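Long-range contacts in putative S41 protease (Bacteroides fragilis NCTC 9343, PDB 3K50), which is a putative S41-family protease with a PDZ-like domain, although its activity and substrates have not been established: residues L108-N118 / T135-Y143; S238-C246 / A304-L312. All blocks are in the same frame, centred on the assembly; numbering follows the deposited sequence.

Interaction 1: L108-N118 / T135-Y143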
loop_
_atom_site.group_PDB
_atom_site.type_symbol
_atom_site.label_atom_id
_atom_site.label_comp_id
_atom_site.label_asym_id
_atom_site.label_seq_id
_atom_site.Cartn_x
_atom_site.Cartn_y
_atom_site.Cartn_z
ATOM N N LEU A 108 18.047 -4.688 12.006
ATOM C CA LEU A 108 16.756 -4.219 12.490
ATOM C C LEU A 108 15.614 -4.998 11.855
ATOM O O LEU A 108 15.702 -5.474 10.716
ATOM C CB LEU A 108 16.598 -2.720 12.266
ATOM C CG LEU A 108 17.514 -1.706 12.970
ATOM C CD1 LEU A 108 17.229 -0.332 12.414
ATOM C CD2 LEU A 108 17.304 -1.738 14.468
ATOM N N GLN A 109 14.533 -5.113 12.614
ATOM C CA GLN A 109 13.362 -5.844 12.201
ATOM C C GLN A 109 12.125 -5.151 12.697
ATOM O O GLN A 109 12.166 -4.444 13.698
ATOM C CB GLN A 109 13.338 -7.232 12.872
ATOM C CG GLN A 109 14.448 -8.155 12.531
ATOM C CD GLN A 109 14.190 -9.527 13.064
ATOM O OE1 GLN A 109 13.250 -10.210 12.638
ATOM N NE2 GLN A 109 14.997 -9.933 14.009
ATOM N N ARG A 110 11.020 -5.396 12.039
ATOM C CA ARG A 110 9.721 -4.966 12.550
ATOM C C ARG A 110 9.516 -5.485 13.978
ATOM O O ARG A 110 9.729 -6.685 14.243
ATOM C CB ARG A 110 8.639 -5.496 11.602
ATOM C CG ARG A 110 7.242 -5.268 12.111
ATOM C CD ARG A 110 6.245 -5.797 11.165
ATOM N NE ARG A 110 4.878 -5.840 11.788
ATOM C CZ ARG A 110 3.968 -4.898 11.638
ATOM N NH1 ARG A 110 4.231 -3.840 10.910
ATOM N NH2 ARG A 110 2.794 -4.998 12.200
ATOM N N GLY A 111 9.121 -4.597 14.901
ATOM C CA GLY A 111 8.959 -4.926 16.316
ATOM C C GLY A 111 10.121 -4.400 17.155
ATOM O O GLY A 111 10.036 -4.317 18.365
ATOM N N HIS A 112 11.236 -4.085 16.519
ATOM C CA HIS A 112 12.304 -3.420 17.233
ATOM C C HIS A 112 11.921 -1.976 17.446
ATOM O O HIS A 112 11.212 -1.366 16.632
ATOM C CB HIS A 112 13.607 -3.429 16.454
ATOM C CG HIS A 112 14.373 -4.700 16.574
ATOM N ND1 HIS A 112 15.043 -5.260 15.516
ATOM C CD2 HIS A 112 14.581 -5.520 17.634
ATOM C CE1 HIS A 112 15.633 -6.367 15.916
ATOM N NE2 HIS A 112 15.366 -6.547 17.196
ATOM N N TRP A 113 12.430 -1.421 18.531
ATOM C CA TRP A 113 12.189 -0.027 18.877
ATOM C C TRP A 113 13.524 0.680 18.928
ATOM O O TRP A 113 14.460 0.144 19.526
ATOM C CB TRP A 113 11.580 0.093 20.256
ATOM C CG TRP A 113 10.234 -0.518 20.453
ATOM C CD1 TRP A 113 9.945 -1.830 20.523
ATOM C CD2 TRP A 113 9.012 0.177 20.720
ATOM N NE1 TRP A 113 8.607 -2.017 20.786
ATOM C CE2 TRP A 113 8.010 -0.796 20.909
ATOM C CE3 TRP A 113 8.656 1.525 20.784
ATOM C CZ2 TRP A 113 6.679 -0.467 21.149
ATOM C CZ3 TRP A 113 7.342 1.851 21.065
ATOM C CH2 TRP A 113 6.362 0.844 21.242
ATOM N N ILE A 114 13.644 1.820 18.252
ATOM C CA ILE A 114 14.852 2.643 18.331
ATOM C C ILE A 114 14.648 3.563 19.548
ATOM O O ILE A 114 13.660 4.306 19.621
ATOM C CB ILE A 114 15.098 3.458 17.081
ATOM C CG1 ILE A 114 15.247 2.577 15.843
ATOM C CG2 ILE A 114 16.399 4.235 17.199
ATOM C CD1 ILE A 114 15.437 3.411 14.541
HETATM N N MSE A 115 15.567 3.499 20.505
HETATM C CA MSE A 115 15.455 4.250 21.776
HETATM C C MSE A 115 16.422 5.432 21.925
HETATM O O MSE A 115 16.111 6.391 22.648
HETATM C CB MSE A 115 15.662 3.316 22.960
HETATM C CG MSE A 115 14.706 2.160 22.992
HETATM SE SE MSE A 115 15.031 0.990 24.462
HETATM C CE MSE A 115 14.094 1.965 25.936
HETATM N N MSE A 116 17.603 5.332 21.298
HETATM C CA MSE A 116 18.614 6.408 21.299
HETATM C C MSE A 116 19.376 6.406 20.002
HETATM O O MSE A 116 19.509 5.350 19.362
HETATM C CB MSE A 116 19.636 6.176 22.388
HETATM C CG MSE A 116 19.021 5.906 23.721
HETATM SE SE MSE A 116 18.454 7.453 24.656
HETATM C CE MSE A 116 20.113 7.378 25.692
HETATM N N MSE A 117 19.849 7.590 19.598
HETATM C CA MSE A 117 20.718 7.750 18.434
HETATM C C MSE A 117 21.962 8.472 18.886
HETATM O O MSE A 117 21.902 9.615 19.333
HETATM C CB MSE A 117 20.057 8.545 17.327
HETATM C CG MSE A 117 18.968 7.827 16.672
HETATM SE SE MSE A 117 18.401 8.685 15.023
HETATM C CE MSE A 117 17.624 10.382 15.756
ATOM N N ASN A 118 23.101 7.811 18.755
ATOM C CA ASN A 118 24.382 8.391 19.204
ATOM C C ASN A 118 24.299 9.020 20.591
ATOM O O ASN A 118 24.698 10.174 20.798
ATOM C CB ASN A 118 24.913 9.387 18.171
ATOM C CG ASN A 118 25.491 8.684 16.961
ATOM O OD1 ASN A 118 24.791 8.487 15.981
ATOM N ND2 ASN A 118 26.755 8.203 17.068
ATOM N N THR A 135 26.068 7.579 9.153
ATOM C CA THR A 135 26.098 6.397 9.980
ATOM C C THR A 135 25.681 6.819 11.375
ATOM O O THR A 135 26.025 7.914 11.791
ATOM C CB THR A 135 27.504 5.792 9.998
ATOM O OG1 THR A 135 27.834 5.381 8.666
ATOM C CG2 THR A 135 27.574 4.593 10.924
ATOM N N ARG A 136 24.920 5.982 12.083
ATOM C CA ARG A 136 24.440 6.307 13.426
ATOM C C ARG A 136 24.649 5.137 14.345
ATOM O O ARG A 136 24.717 3.988 13.912
ATOM C CB ARG A 136 22.920 6.606 13.449
ATOM C CG ARG A 136 22.345 7.522 12.376
ATOM C CD ARG A 136 22.971 8.891 12.381
ATOM N NE ARG A 136 23.109 9.445 13.736
ATOM C CZ ARG A 136 22.170 10.146 14.381
ATOM N NH1 ARG A 136 20.988 10.422 13.813
ATOM N NH2 ARG A 136 22.426 10.598 15.611
ATOM N N GLN A 137 24.715 5.434 15.631
ATOM C CA GLN A 137 24.796 4.414 16.665
ATOM C C GLN A 137 23.420 4.397 17.300
ATOM O O GLN A 137 22.945 5.443 17.744
ATOM C CB GLN A 137 25.855 4.732 17.712
ATOM C CG GLN A 137 27.267 4.518 17.217
ATOM C CD GLN A 137 27.498 3.080 16.761
ATOM O OE1 GLN A 137 28.040 2.848 15.678
ATOM N NE2 GLN A 137 27.035 2.110 17.563
ATOM N N LEU A 138 22.803 3.218 17.371
ATOM C CA LEU A 138 21.461 3.119 17.919
ATOM C C LEU A 138 21.362 2.239 19.152
ATOM O O LEU A 138 22.014 1.194 19.215
ATOM C CB LEU A 138 20.534 2.526 16.842
ATOM C CG LEU A 138 20.488 3.171 15.447
ATOM C CD1 LEU A 138 19.463 2.471 14.514
ATOM C CD2 LEU A 138 20.216 4.700 15.489
ATOM N N GLN A 139 20.588 2.671 20.145
ATOM C CA GLN A 139 20.184 1.788 21.244
ATOM C C GLN A 139 18.818 1.248 20.787
ATOM O O GLN A 139 17.973 2.015 20.387
ATOM C CB GLN A 139 20.056 2.505 22.583
ATOM C CG GLN A 139 19.670 1.573 23.734
ATOM C CD GLN A 139 19.651 2.266 25.092
ATOM O OE1 GLN A 139 18.910 3.221 25.305
ATOM N NE2 GLN A 139 20.466 1.762 26.028
ATOM N N ILE A 140 18.636 -0.062 20.851
ATOM C CA ILE A 140 17.457 -0.745 20.371
ATOM C C ILE A 140 16.765 -1.441 21.531
ATOM O O ILE A 140 17.451 -1.935 22.450
ATOM C CB ILE A 140 17.866 -1.850 19.313
ATOM C CG1 ILE A 140 18.501 -1.220 18.060
ATOM C CG2 ILE A 140 16.683 -2.760 18.868
ATOM C CD1 ILE A 140 17.676 -0.220 17.395
ATOM N N GLY A 141 15.428 -1.492 21.499
ATOM C CA GLY A 141 14.656 -2.180 22.542
ATOM C C GLY A 141 13.568 -3.072 21.969
ATOM O O GLY A 141 13.430 -3.158 20.758
ATOM N N VAL A 142 12.816 -3.734 22.862
ATOM C CA VAL A 142 11.653 -4.546 22.516
ATOM C C VAL A 142 10.588 -4.332 23.578
ATOM O O VAL A 142 10.898 -3.910 24.696
ATOM C CB VAL A 142 11.968 -6.039 22.431
ATOM C CG1 VAL A 142 12.906 -6.318 21.258
ATOM C CG2 VAL A 142 12.555 -6.542 23.762
ATOM N N TYR A 143 9.326 -4.509 23.213
ATOM C CA TYR A 143 8.239 -4.389 24.175
ATOM C C TYR A 143 8.203 -5.686 24.974
ATOM O O TYR A 143 8.172 -6.774 24.394
ATOM C CB TYR A 143 6.908 -4.168 23.487
ATOM C CG TYR A 143 5.738 -3.950 24.412
ATOM C CD1 TYR A 143 5.482 -2.692 24.982
ATOM C CD2 TYR A 143 4.848 -4.984 24.691
ATOM C CE1 TYR A 143 4.373 -2.483 25.843
ATOM C CE2 TYR A 143 3.740 -4.785 25.541
ATOM C CZ TYR A 143 3.514 -3.525 26.119
ATOM O OH TYR A 143 2.412 -3.351 26.959
HETATM O O HOH W 1 8.379 -4.922 20.535
#

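Interaction 2: S238-C246 / A304-L312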
loop_
_atom_site.group_PDB
_atom_site.type_symbol
_atom_site.label_atom_id
_atom_site.label_comp_id
_atom_site.label_asym_id
_atom_site.label_seq_id
_atom_site.Cartn_x
_atom_site.Cartn_y
_atom_site.Cartn_z
ATOM N N SER A 238 -0.891 -0.115 -10.143
ATOM C CA SER A 238 -1.381 -0.527 -11.455
ATOM C C SER A 238 -2.480 -1.586 -11.426
ATOM O O SER A 238 -2.357 -2.605 -10.732
ATOM C CB SER A 238 -0.183 -1.055 -12.298
ATOM O OG SER A 238 -0.567 -2.072 -13.249
ATOM N N LEU A 239 -3.526 -1.353 -12.215
ATOM C CA LEU A 239 -4.631 -2.278 -12.306
ATOM C C LEU A 239 -4.253 -3.534 -13.057
ATOM O O LEU A 239 -4.864 -4.554 -12.834
ATOM C CB LEU A 239 -5.902 -1.627 -12.913
ATOM C CG LEU A 239 -6.576 -0.575 -11.990
ATOM C CD1 LEU A 239 -7.822 -0.007 -12.628
ATOM C CD2 LEU A 239 -6.923 -1.114 -10.621
ATOM N N ASP A 240 -3.232 -3.487 -13.904
ATOM C CA ASP A 240 -2.818 -4.693 -14.604
ATOM C C ASP A 240 -2.185 -5.669 -13.586
ATOM O O ASP A 240 -2.341 -6.881 -13.706
ATOM C CB ASP A 240 -1.944 -4.332 -15.811
ATOM C CG ASP A 240 -2.787 -3.529 -16.958
ATOM O OD1 ASP A 240 -3.912 -3.964 -17.376
ATOM O OD2 ASP A 240 -2.328 -2.450 -17.419
ATOM N N CYS A 241 -1.474 -5.138 -12.597
ATOM C CA CYS A 241 -0.946 -5.948 -11.495
ATOM C C CYS A 241 -2.100 -6.537 -10.724
ATOM O O CYS A 241 -2.067 -7.707 -10.369
ATOM C CB CYS A 241 -0.058 -5.119 -10.548
ATOM S SG CYS A 241 1.457 -4.574 -11.362
ATOM N N ALA A 242 -3.125 -5.728 -10.474
ATOM C CA ALA A 242 -4.286 -6.204 -9.745
ATOM C C ALA A 242 -5.021 -7.349 -10.483
ATOM O O ALA A 242 -5.439 -8.294 -9.867
ATOM C CB ALA A 242 -5.251 -5.044 -9.437
ATOM N N GLN A 243 -5.152 -7.240 -11.798
ATOM C CA GLN A 243 -5.762 -8.261 -12.610
ATOM C C GLN A 243 -4.960 -9.524 -12.509
ATOM O O GLN A 243 -5.531 -10.581 -12.427
ATOM C CB GLN A 243 -5.853 -7.801 -14.076
ATOM C CG GLN A 243 -6.574 -8.806 -14.981
ATOM C CD GLN A 243 -6.531 -8.428 -16.443
ATOM O OE1 GLN A 243 -5.694 -7.622 -16.847
ATOM N NE2 GLN A 243 -7.396 -9.043 -17.250
ATOM N N LEU A 244 -3.643 -9.427 -12.600
ATOM C CA LEU A 244 -2.775 -10.618 -12.479
ATOM C C LEU A 244 -2.998 -11.359 -11.131
ATOM O O LEU A 244 -3.300 -12.558 -11.105
ATOM C CB LEU A 244 -1.291 -10.227 -12.631
ATOM C CG LEU A 244 -0.236 -11.333 -12.372
ATOM C CD1 LEU A 244 -0.429 -12.534 -13.291
ATOM C CD2 LEU A 244 1.185 -10.843 -12.445
ATOM N N LEU A 245 -2.925 -10.597 -10.036
ATOM C CA LEU A 245 -3.128 -11.096 -8.674
ATOM C C LEU A 245 -4.507 -11.798 -8.533
ATOM O O LEU A 245 -4.635 -12.935 -8.043
ATOM C CB LEU A 245 -2.996 -9.932 -7.682
ATOM C CG LEU A 245 -3.115 -10.284 -6.204
ATOM C CD1 LEU A 245 -2.067 -11.414 -5.757
ATOM C CD2 LEU A 245 -3.037 -9.028 -5.319
ATOM N N CYS A 246 -5.560 -11.122 -8.957
ATOM C CA CYS A 246 -6.879 -11.725 -8.899
ATOM C C CYS A 246 -7.008 -12.984 -9.674
ATOM O O CYS A 246 -7.655 -13.922 -9.221
ATOM C CB CYS A 246 -7.913 -10.757 -9.451
ATOM S SG CYS A 246 -8.198 -9.313 -8.353
ATOM N N ALA A 304 -5.874 0.490 -6.114
ATOM C CA ALA A 304 -5.779 -0.840 -6.688
ATOM C C ALA A 304 -5.994 -1.922 -5.615
ATOM O O ALA A 304 -6.608 -2.960 -5.892
ATOM C CB ALA A 304 -4.407 -1.010 -7.415
ATOM N N ALA A 305 -5.496 -1.688 -4.387
ATOM C CA ALA A 305 -5.615 -2.650 -3.291
ATOM C C ALA A 305 -7.109 -2.862 -2.976
ATOM O O ALA A 305 -7.558 -3.959 -2.735
ATOM C CB ALA A 305 -4.864 -2.158 -2.069
ATOM N N GLU A 306 -7.862 -1.793 -3.040
ATOM C CA GLU A 306 -9.312 -1.820 -2.779
ATOM C C GLU A 306 -10.083 -2.421 -3.938
ATOM O O GLU A 306 -11.132 -3.054 -3.745
ATOM C CB GLU A 306 -9.805 -0.434 -2.470
ATOM C CG GLU A 306 -9.265 0.131 -1.156
ATOM C CD GLU A 306 -9.686 1.557 -0.911
ATOM O OE1 GLU A 306 -9.058 2.484 -1.509
ATOM O OE2 GLU A 306 -10.619 1.754 -0.095
HETATM N N MSE A 307 -9.557 -2.237 -5.129
HETATM C CA MSE A 307 -10.121 -2.855 -6.354
HETATM C C MSE A 307 -10.087 -4.368 -6.280
HETATM O O MSE A 307 -11.024 -5.031 -6.713
HETATM C CB MSE A 307 -9.351 -2.353 -7.574
HETATM C CG MSE A 307 -9.729 -2.963 -8.969
HETATM SE SE MSE A 307 -9.141 -4.844 -9.303
HETATM C CE MSE A 307 -8.903 -4.961 -11.394
ATOM N N VAL A 308 -9.030 -4.916 -5.696
ATOM C CA VAL A 308 -8.912 -6.335 -5.548
ATOM C C VAL A 308 -9.998 -6.845 -4.649
ATOM O O VAL A 308 -10.646 -7.864 -4.923
ATOM C CB VAL A 308 -7.518 -6.735 -4.958
ATOM C CG1 VAL A 308 -7.536 -8.206 -4.564
ATOM C CG2 VAL A 308 -6.443 -6.392 -5.966
ATOM N N ILE A 309 -10.220 -6.153 -3.568
ATOM C CA ILE A 309 -11.307 -6.527 -2.665
ATOM C C ILE A 309 -12.660 -6.422 -3.354
ATOM O O ILE A 309 -13.472 -7.350 -3.312
ATOM C CB ILE A 309 -11.343 -5.649 -1.364
ATOM C CG1 ILE A 309 -10.040 -5.850 -0.547
ATOM C CG2 ILE A 309 -12.620 -5.921 -0.568
ATOM C CD1 ILE A 309 -9.811 -4.741 0.570
ATOM N N ASN A 310 -12.926 -5.290 -3.966
ATOM C CA ASN A 310 -14.230 -5.102 -4.596
ATOM C C ASN A 310 -14.596 -6.134 -5.705
ATOM O O ASN A 310 -15.751 -6.544 -5.836
ATOM C CB ASN A 310 -14.291 -3.680 -5.209
ATOM C CG ASN A 310 -15.672 -3.353 -5.740
ATOM O OD1 ASN A 310 -16.653 -3.504 -5.001
ATOM N ND2 ASN A 310 -15.767 -2.930 -7.040
ATOM N N CYS A 311 -13.614 -6.404 -6.568
ATOM C CA CYS A 311 -13.709 -7.276 -7.725
ATOM C C CYS A 311 -13.667 -8.744 -7.425
ATOM O O CYS A 311 -14.295 -9.532 -8.141
ATOM C CB CYS A 311 -12.607 -6.909 -8.708
ATOM S SG CYS A 311 -12.975 -5.199 -9.357
ATOM N N LEU A 312 -12.938 -9.141 -6.389
ATOM C CA LEU A 312 -13.054 -10.530 -5.935
ATOM C C LEU A 312 -14.338 -10.833 -5.113
ATOM O O LEU A 312 -14.803 -11.987 -5.128
ATOM C CB LEU A 312 -11.861 -10.955 -5.124
ATOM C CG LEU A 312 -10.550 -10.999 -5.875
ATOM C CD1 LEU A 312 -9.493 -11.390 -4.860
ATOM C CD2 LEU A 312 -10.647 -11.979 -7.059
#

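Interaction 1: L108-N118 / T135-Y143
Ile140 is the bump that fills the hollow between Leu108 and Ile114. Its CG1 bends back (chi2 -56°) to bring CD1 against Ile114 CG1 and Leu108 CD2. The Leu108 CD2 contact, 3.3 Å from Ile140 CD1, is tighter than ordinary van der Waals contact, while the CG2 branch of Ile140 turns the other way, to His112 CD2. Leu138 carries on the same apolar face: CD1 meets Ile114 CD1 and Leu108 CD1, and CD2 lies 3.6 Å from Met117 CG.

The other face is shaped by a classic beta bulge in this antiparallel pair. Met115 and Met116, both selenomethionines, face Gln139; Gln139 O takes a bond from Met115 N (2.8 Å) and a weak one from Met116 N. Met115 SE rests 3.7 Å from Gly141 CA, lying over a residue that has no side chain.

At the far end Asn118 OD1 is held from opposite faces of its amide by Arg136 NE (3.0 Å) and Gln137 N (3.1 Å). Arg136 doubles back to get there, laying one face of its guanidinium over Met117 CB and reaching Glu129 in a salt bridge.

Within the five-stranded antiparallel sheet of the PDZ-like domain, strand 113-117 is the middle one; strand 90-97 flanks it on the side away from strand 136-146, which in turn pairs with strand 154-165.

Interaction 2: S238-C246 / A304-L312
Ser238 OG, at the N-cap of helix 239-249, takes a bond from Cys241 N (3.3 Å, nearly straight at 162°) and a weak one from Asp240 N, while the carbonyl O of the same residue lies against Ala304 CB at the head of the other helix. The cap thus satisfies amides of the first turn right where the two helices begin to run together.

From there on the contact is apolar, with no hydrogen bond between the segments. Leu239 leans across with CD2, which touches Met307 CG at 3.7 Å and also reaches Ala304 CB. A turn further on, Ala242 offers only a methyl group, and two larger side chains close over it: Met307 SE and Val308 CG2, each 3.9 Å from Ala242 CB. Met307 is a selenomethionine whose chain, with CG anti to the backbone N (chi1 176°), folds at chi2 to bring the selenium back to that small residue.

Both helices follow parallel, adjacent strands of the mixed sheet, 226-230 and 292-297, as befits the ClpP/crotonase-like fold of the S41 catalytic domain. Their short segments cross at -38°, with the axes 9.4 Å apart at closest approach.

Toward the C-terminal end Cys246 becomes the filler. Its SG sits 3.8 Å from Leu312 CG and 4.0 Å from Val308 CG1. Val308 straddles Ala242 and Cys246: CG2 lies on Ala242 and also near Cys246 SG, CG1 on Cys246 SG; Leu245 CD2 reaches the Val308 CG2 branch more loosely. Leu259 of strand 258-263 packs on Cys246 and Met307, and Val351 of strand 342-352 on Leu239 and Met307. On another side, Phe216 of helix 207-221 meets Leu245.

Overall arrangement
The two interactions belong to different modules of one chain and come one after the other in sequence, with interaction 1 complete before interaction 2 starts. They lie on opposite sides of the chain's centre, their own centres 36 Å apart and their nearest atoms about 16 Å apart, so neither touches the other. Interaction 1 pairs strands in the PDZ-like domain; interaction 2 packs two helices in the peptidase core. Helix 304-312 probably matches the helix whose start carries the nucleophilic serine in active S41 relatives, but here that start has no serine (Gly303, Ala304), so interaction 2 lies near the expected site by position only; no catalytic residue or bound ligand is established for this protein.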